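Local coordinates for hypothetical Membrane Spanning Protein (Bacillus cereus, PDB 2FB5), which probably catalyses, as a diadenylate cyclase, the condensation of two ATP molecules into cyclic di-AMP and is probably required for efficient spore formation, at residues M5-W8 with G9-E12; L14-Q17 with T18-I22; L44-M47 with E48-H51. One frame throughout, in Å; residues are numbered along the deposited sequence.

Contact 1 of 3, residues M5-W8 with G9-E12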
loop_
_atom_site.group_PDB
_atom_site.type_symbol
_atom_site.label_atom_id
_atom_site.label_comp_id
_atom_site.label_asym_id
_atom_site.label_seq_id
_atom_site.Cartn_x
_atom_site.Cartn_y
_atom_site.Cartn_z
ATOM N N MET A 5 -8.051 3.129 0.598
ATOM C CA MET A 5 -7.256 3.963 1.503
ATOM C C MET A 5 -8.003 4.096 2.829
ATOM O O MET A 5 -7.440 3.811 3.895
ATOM C CB MET A 5 -6.971 5.347 0.891
ATOM C CG MET A 5 -6.023 6.258 1.719
ATOM S SD MET A 5 -6.370 8.033 1.599
ATOM C CE MET A 5 -7.918 8.129 2.493
ATOM N N HIS A 6 -9.273 4.504 2.754
ATOM C CA HIS A 6 -10.134 4.627 3.930
ATOM C C HIS A 6 -10.251 3.303 4.692
ATOM O O HIS A 6 -10.072 3.273 5.908
ATOM C CB HIS A 6 -11.515 5.178 3.529
ATOM C CG HIS A 6 -12.472 5.348 4.671
ATOM N ND1 HIS A 6 -12.541 6.502 5.425
ATOM C CD2 HIS A 6 -13.429 4.522 5.163
ATOM C CE1 HIS A 6 -13.481 6.373 6.346
ATOM N NE2 HIS A 6 -14.036 5.181 6.209
ATOM N N GLU A 7 -10.515 2.212 3.972
ATOM C CA GLU A 7 -10.664 0.885 4.588
ATOM C C GLU A 7 -9.380 0.427 5.284
ATOM O O GLU A 7 -9.432 -0.265 6.304
ATOM C CB GLU A 7 -11.102 -0.164 3.542
ATOM C CG GLU A 7 -12.527 0.046 2.980
ATOM C CD GLU A 7 -13.589 0.109 4.069
ATOM O OE1 GLU A 7 -13.585 -0.764 4.970
ATOM O OE2 GLU A 7 -14.434 1.033 4.035
ATOM N N TRP A 8 -8.235 0.790 4.711
ATOM C CA TRP A 8 -6.949 0.457 5.314
ATOM C C TRP A 8 -6.786 1.148 6.674
ATOM O O TRP A 8 -6.379 0.521 7.663
ATOM C CB TRP A 8 -5.813 0.850 4.398
ATOM C CG TRP A 8 -4.499 0.329 4.863
ATOM C CD1 TRP A 8 -4.276 -0.818 5.569
ATOM C CD2 TRP A 8 -3.221 0.928 4.651
ATOM N NE1 TRP A 8 -2.938 -0.962 5.822
ATOM C CE2 TRP A 8 -2.264 0.093 5.266
ATOM C CE3 TRP A 8 -2.789 2.090 3.999
ATOM C CZ2 TRP A 8 -0.891 0.370 5.234
ATOM C CZ3 TRP A 8 -1.423 2.374 3.979
ATOM C CH2 TRP A 8 -0.493 1.518 4.601
ATOM N N GLY A 9 -7.091 2.438 6.705
ATOM C CA GLY A 9 -7.197 3.179 7.963
ATOM C C GLY A 9 -8.102 2.488 8.965
ATOM O O GLY A 9 -7.768 2.411 10.144
ATOM N N LEU A 10 -9.253 1.984 8.517
ATOM C CA LEU A 10 -10.189 1.332 9.451
ATOM C C LEU A 10 -9.627 0.022 9.985
ATOM O O LEU A 10 -9.779 -0.279 11.165
ATOM C CB LEU A 10 -11.550 1.081 8.807
ATOM C CG LEU A 10 -12.363 2.328 8.433
ATOM C CD1 LEU A 10 -13.675 1.912 7.784
ATOM C CD2 LEU A 10 -12.622 3.255 9.633
ATOM N N SER A 11 -8.998 -0.752 9.106
ATOM C CA SER A 11 -8.346 -1.988 9.499
ATOM C C SER A 11 -7.291 -1.685 10.539
ATOM O O SER A 11 -7.208 -2.369 11.565
ATOM C CB SER A 11 -7.682 -2.653 8.295
ATOM O OG SER A 11 -8.644 -3.036 7.329
ATOM N N GLU A 12 -6.489 -0.652 10.272
ATOM C CA GLU A 12 -5.379 -0.307 11.157
ATOM C C GLU A 12 -5.872 0.136 12.532
ATOM O O GLU A 12 -5.232 -0.155 13.537
ATOM C CB GLU A 12 -4.480 0.767 10.527
ATOM C CG GLU A 12 -3.559 0.232 9.458
ATOM C CD GLU A 12 -2.437 -0.613 10.039
ATOM O OE1 GLU A 12 -1.679 -0.107 10.904
ATOM O OE2 GLU A 12 -2.326 -1.781 9.634
HETATM O O HOH W 1 -0.696 -2.753 7.675
#
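W8 and E12, one helical turn apart, make the main side-chain contact by a CH-pi interaction. The two chains run side by side in the same direction, and E12 CG lies over one face of the indole, 4.2 Å from the centroid of the W8 five-membered ring. W8 CG stands anti to the backbone N (chi1 -170°), which swings the indole out from the helix at the level of its own CA, and E12 CG comes over it from the next turn. The bend of E12 at chi2 (-72°) brings OE2 to the NE1 side of the indole; carboxylate and ring planes are 59° apart. Water bonding joins the polar ends: a water in the plane of the indole donates to E12 OE2 (2.7 Å) and accepts a weak bond from W8 NE1 (3.4 Å). On the surface, L10 CD1 is in van der Waals contact with the H6 imidazole, 3.6 Å from NE2, and with the E7 carboxylate, 3.9 Å from OE1. Main-chain bonding is regular alpha-helical, including G9 N to M5 O (3.1 Å) and E12 N to W8 O (2.9 Å). The turn belongs to helix 4-35. Q67 of helix 47-70 bonds to E7 OE1, E12 OE1 takes the backbone N of A4 of the second subunit, and E12 OE2 also pairs with K15. W8 packs on A4 of the second subunit and on W8 of the third, which places this end of the helix at the trimer contact.

Contact 2 of 3, residues L14-Q17 with T18-I22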
loop_
_atom_site.group_PDB
_atom_site.type_symbol
_atom_site.label_atom_id
_atom_site.label_comp_id
_atom_site.label_asym_id
_atom_site.label_seq_id
_atom_site.Cartn_x
_atom_site.Cartn_y
_atom_site.Cartn_z
ATOM N N LEU A 14 -8.678 -0.968 13.993
ATOM C CA LEU A 14 -9.127 -2.207 14.641
ATOM C C LEU A 14 -7.957 -2.982 15.242
ATOM O O LEU A 14 -8.087 -3.571 16.335
ATOM C CB LEU A 14 -9.891 -3.096 13.657
ATOM C CG LEU A 14 -11.267 -2.554 13.243
ATOM C CD1 LEU A 14 -11.899 -3.453 12.183
ATOM C CD2 LEU A 14 -12.186 -2.415 14.449
ATOM N N LYS A 15 -6.835 -2.981 14.517
ATOM C CA LYS A 15 -5.578 -3.572 14.979
ATOM C C LYS A 15 -5.095 -2.889 16.256
ATOM O O LYS A 15 -4.710 -3.557 17.217
ATOM C CB LYS A 15 -4.512 -3.496 13.878
ATOM C CG LYS A 15 -3.197 -4.222 14.210
ATOM C CD LYS A 15 -2.457 -4.698 12.945
ATOM C CE LYS A 15 -1.704 -3.569 12.263
ATOM N NZ LYS A 15 -1.048 -4.073 11.039
ATOM N N ILE A 16 -5.131 -1.556 16.259
ATOM C CA ILE A 16 -4.787 -0.760 17.435
ATOM C C ILE A 16 -5.679 -1.123 18.623
ATOM O O ILE A 16 -5.182 -1.356 19.720
ATOM C CB ILE A 16 -4.867 0.756 17.125
ATOM C CG1 ILE A 16 -3.680 1.191 16.265
ATOM C CG2 ILE A 16 -4.962 1.597 18.417
ATOM C CD1 ILE A 16 -3.823 2.631 15.689
ATOM N N GLN A 17 -6.988 -1.171 18.406
ATOM C CA GLN A 17 -7.928 -1.589 19.459
ATOM C C GLN A 17 -7.648 -2.987 19.996
ATOM O O GLN A 17 -7.764 -3.227 21.196
ATOM C CB GLN A 17 -9.355 -1.538 18.946
ATOM C CG GLN A 17 -9.897 -0.132 18.751
ATOM C CD GLN A 17 -11.206 -0.173 17.988
ATOM O OE1 GLN A 17 -12.176 -0.780 18.440
ATOM N NE2 GLN A 17 -11.225 0.423 16.803
ATOM N N THR A 18 -7.306 -3.914 19.105
ATOM C CA THR A 18 -6.959 -5.273 19.519
ATOM C C THR A 18 -5.715 -5.268 20.426
ATOM O O THR A 18 -5.721 -5.878 21.499
ATOM C CB THR A 18 -6.750 -6.183 18.303
ATOM O OG1 THR A 18 -7.901 -6.099 17.456
ATOM C CG2 THR A 18 -6.556 -7.634 18.747
ATOM N N LYS A 19 -4.679 -4.541 20.013
ATOM C CA LYS A 19 -3.445 -4.427 20.794
ATOM C C LYS A 19 -3.722 -3.812 22.160
ATOM O O LYS A 19 -3.170 -4.262 23.166
ATOM C CB LYS A 19 -2.401 -3.577 20.066
ATOM C CG LYS A 19 -1.775 -4.221 18.828
ATOM C CD LYS A 19 -0.813 -3.206 18.229
ATOM C CE LYS A 19 -0.092 -3.722 17.029
ATOM N NZ LYS A 19 0.805 -2.654 16.484
ATOM N N GLN A 20 -4.583 -2.799 22.189
ATOM C CA GLN A 20 -4.949 -2.139 23.443
ATOM C C GLN A 20 -5.688 -3.073 24.409
ATOM O O GLN A 20 -5.442 -3.029 25.610
ATOM C CB GLN A 20 -5.769 -0.876 23.184
ATOM C CG GLN A 20 -4.979 0.281 22.531
ATOM C CD GLN A 20 -5.854 1.498 22.237
ATOM O OE1 GLN A 20 -7.059 1.373 22.007
ATOM N NE2 GLN A 20 -5.241 2.685 22.228
ATOM N N MET A 21 -6.573 -3.927 23.906
ATOM C CA MET A 21 -7.215 -4.905 24.787
ATOM C C MET A 21 -6.238 -5.948 25.303
ATOM O O MET A 21 -6.360 -6.386 26.440
ATOM C CB MET A 21 -8.425 -5.596 24.154
ATOM C CG MET A 21 -9.285 -6.341 25.218
ATOM S SD MET A 21 -10.025 -5.242 26.477
ATOM C CE MET A 21 -10.777 -4.091 25.284
ATOM N N ILE A 22 -5.285 -6.351 24.465
ATOM C CA ILE A 22 -4.244 -7.278 24.894
ATOM C C ILE A 22 -3.421 -6.645 26.025
ATOM O O ILE A 22 -3.122 -7.315 27.011
ATOM C CB ILE A 22 -3.327 -7.724 23.719
ATOM C CG1 ILE A 22 -4.128 -8.564 22.706
ATOM C CG2 ILE A 22 -2.091 -8.488 24.246
ATOM C CD1 ILE A 22 -3.363 -8.976 21.421
#
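L14 O is held by both polar donors of T18, the backbone N at 2.9 Å and the hydroxyl OG1 at 2.8 Å, which reach it from opposite faces of its carbonyl plane. T18 OG1 lies beside its own backbone N (chi1 -53°), and this folds the hydroxyl back over the preceding turn, where it donates to the carbonyl. K15 is next: its O receives K19 N at 3.0 Å, and the aliphatic part of K19 runs past it, CG 3.4 Å from K15 O. The two ammonium groups stay apart, K15 NZ and K19 NZ being 5.9 Å from each other, and K15 NZ has its salt-bridge partner in E12, a turn earlier. At I16 the carbonyl accepts Q20 N, while the side chains lie alongside and point the same way, with I16 CG2 3.9 Å from the amide carbon CD of Q20. The apolar branch thus meets the flat end of the glutamine, whose chain is extended beyond CG. Q17 closes the series, its O taking M21 N at 3.0 Å. T18 and M21 turn to helix 47-70, both touching L60; K15 reaches Y64 there, I16 meets S2 of the second subunit, and K19 and Q20 lie on the surface. The chemistry implies that the T18 hydroxyl proton is spent within the helix, on L14 O, which takes two bonds.

Contact 3 of 3, residues L44-M47 with E48-H51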
loop_
_atom_site.group_PDB
_atom_site.type_symbol
_atom_site.label_atom_id
_atom_site.label_comp_id
_atom_site.label_asym_id
_atom_site.label_seq_id
_atom_site.Cartn_x
_atom_site.Cartn_y
_atom_site.Cartn_z
ATOM N N LEU A 44 -9.094 -14.532 43.204
ATOM C CA LEU A 44 -10.256 -15.154 42.595
ATOM C C LEU A 44 -11.331 -14.123 42.229
ATOM O O LEU A 44 -12.111 -14.341 41.304
ATOM C CB LEU A 44 -10.838 -16.245 43.513
ATOM C CG LEU A 44 -9.982 -17.510 43.692
ATOM C CD1 LEU A 44 -10.605 -18.412 44.737
ATOM C CD2 LEU A 44 -9.795 -18.276 42.386
ATOM N N CYS A 45 -11.353 -12.997 42.936
ATOM C CA CYS A 45 -12.311 -11.942 42.645
ATOM C C CYS A 45 -12.039 -11.245 41.304
ATOM O O CYS A 45 -12.883 -10.506 40.811
ATOM C CB CYS A 45 -12.350 -10.925 43.794
ATOM S SG CYS A 45 -10.883 -9.910 43.892
ATOM N N LYS A 46 -10.872 -11.489 40.712
ATOM C CA LYS A 46 -10.490 -10.835 39.454
ATOM C C LYS A 46 -10.642 -11.712 38.210
ATOM O O LYS A 46 -10.419 -11.240 37.089
ATOM C CB LYS A 46 -9.044 -10.334 39.530
ATOM C CG LYS A 46 -8.818 -9.226 40.537
ATOM C CD LYS A 46 -9.530 -7.940 40.139
ATOM C CE LYS A 46 -9.140 -6.800 41.071
ATOM N NZ LYS A 46 -7.644 -6.697 41.166
ATOM N N MET A 47 -11.023 -12.972 38.405
ATOM C CA MET A 47 -11.078 -13.945 37.308
ATOM C C MET A 47 -12.139 -13.627 36.249
ATOM O O MET A 47 -11.879 -13.764 35.054
ATOM C CB MET A 47 -11.270 -15.359 37.849
ATOM C CG MET A 47 -10.060 -15.913 38.595
ATOM S SD MET A 47 -8.552 -16.157 37.624
ATOM C CE MET A 47 -7.408 -16.287 38.991
ATOM N N GLU A 48 -13.324 -13.212 36.693
ATOM C CA GLU A 48 -14.397 -12.775 35.799
ATOM C C GLU A 48 -13.895 -11.656 34.878
ATOM O O GLU A 48 -14.046 -11.743 33.659
ATOM C CB GLU A 48 -15.612 -12.320 36.621
ATOM C CG GLU A 48 -16.632 -11.443 35.890
ATOM C CD GLU A 48 -17.384 -10.502 36.837
ATOM O OE1 GLU A 48 -16.737 -9.917 37.743
ATOM O OE2 GLU A 48 -18.618 -10.334 36.672
ATOM N N ASP A 49 -13.278 -10.630 35.468
ATOM C CA ASP A 49 -12.682 -9.519 34.717
ATOM C C ASP A 49 -11.709 -9.997 33.634
ATOM O O ASP A 49 -11.859 -9.642 32.464
ATOM C CB ASP A 49 -11.972 -8.550 35.665
ATOM C CG ASP A 49 -12.944 -7.773 36.553
ATOM O OD1 ASP A 49 -14.165 -7.765 36.262
ATOM O OD2 ASP A 49 -12.478 -7.164 37.546
ATOM N N ILE A 50 -10.715 -10.795 34.013
ATOM C CA ILE A 50 -9.725 -11.255 33.028
ATOM C C ILE A 50 -10.355 -12.118 31.929
ATOM O O ILE A 50 -10.003 -11.976 30.758
ATOM C CB ILE A 50 -8.460 -11.903 33.676
ATOM C CG1 ILE A 50 -7.415 -12.265 32.614
ATOM C CG2 ILE A 50 -8.810 -13.127 34.493
ATOM C CD1 ILE A 50 -6.827 -11.058 31.905
ATOM N N HIS A 51 -11.312 -12.971 32.293
ATOM C CA HIS A 51 -12.059 -13.738 31.293
ATOM C C HIS A 51 -12.738 -12.824 30.263
ATOM O O HIS A 51 -12.623 -13.053 29.062
ATOM C CB HIS A 51 -13.054 -14.706 31.958
ATOM C CG HIS A 51 -12.401 -15.944 32.507
ATOM N ND1 HIS A 51 -11.894 -16.938 31.693
ATOM C CD2 HIS A 51 -12.153 -16.340 33.780
ATOM C CE1 HIS A 51 -11.371 -17.896 32.441
ATOM N NE2 HIS A 51 -11.510 -17.557 33.711
HETATM O O HOH W 2 -14.754 -13.659 39.418
HETATM O O HOH W 3 -13.747 -10.149 38.352
#
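K46 and D49 are angled across one another at the start of helix 47-70, the K46 chain passing the carboxylate with CD 4.0 Å from D49 OD2. Bends at chi2 and chi4 of K46 lead its ammonium off, so NZ stays 6.1 Å from OD2 and the opposite charges attract at most from a distance; NZ makes a long, weak ion pair with E28 of helix 4-35. D49 CB instead leans on the carbonyl of K46, which accepts I50 N in the carbonyl plane at 3.1 Å. M47 and I50 are set on the side toward helix 4-35. With CG1 of I50 anti to the backbone N (chi1 -176°), its CG2 points back to the preceding turn, 3.6 Å from K46 O, and reaches the sulfur SD of M47 only loosely, at 4.4 Å. M47 and K46 both touch M32 of helix 4-35, and I50 packs on A25 and L29. E48 turns the other way, and its carboxylate OE1 accepts from a water that also donates to C45 O (2.6 Å) and accepts from D49 N (3.0 Å). A second water accepts from E48 N at 3.1 Å and gives only a weak bond to L44 O. The waters therefore serve the amides of E48 and D49 at the first turn of the helix. The arrangement is that of a helix start reached through a short 3-10 turn, at one end of a helical hairpin.

In the fold
From the N terminus, contact 1 lies in the first turns of helix 4-35, and contact 2 follows in series along the same helix, its centre about 14 Å on. Contact 3 spans the end of the connecting loop and the first turn of helix 47-70. None closes a long loop, nests or crosses another. The two helices form a hairpin: contact 3 faces the later part of helix 4-35, contact 2 the middle of helix 47-70, and contact 1 its far end. Between nearest atoms, contacts 2 and 3 are about 7 Å apart, contacts 1 and 3 about 21 Å. Contact 1 meets both other subunits, contact 2 the second through I16, contact 3 neither.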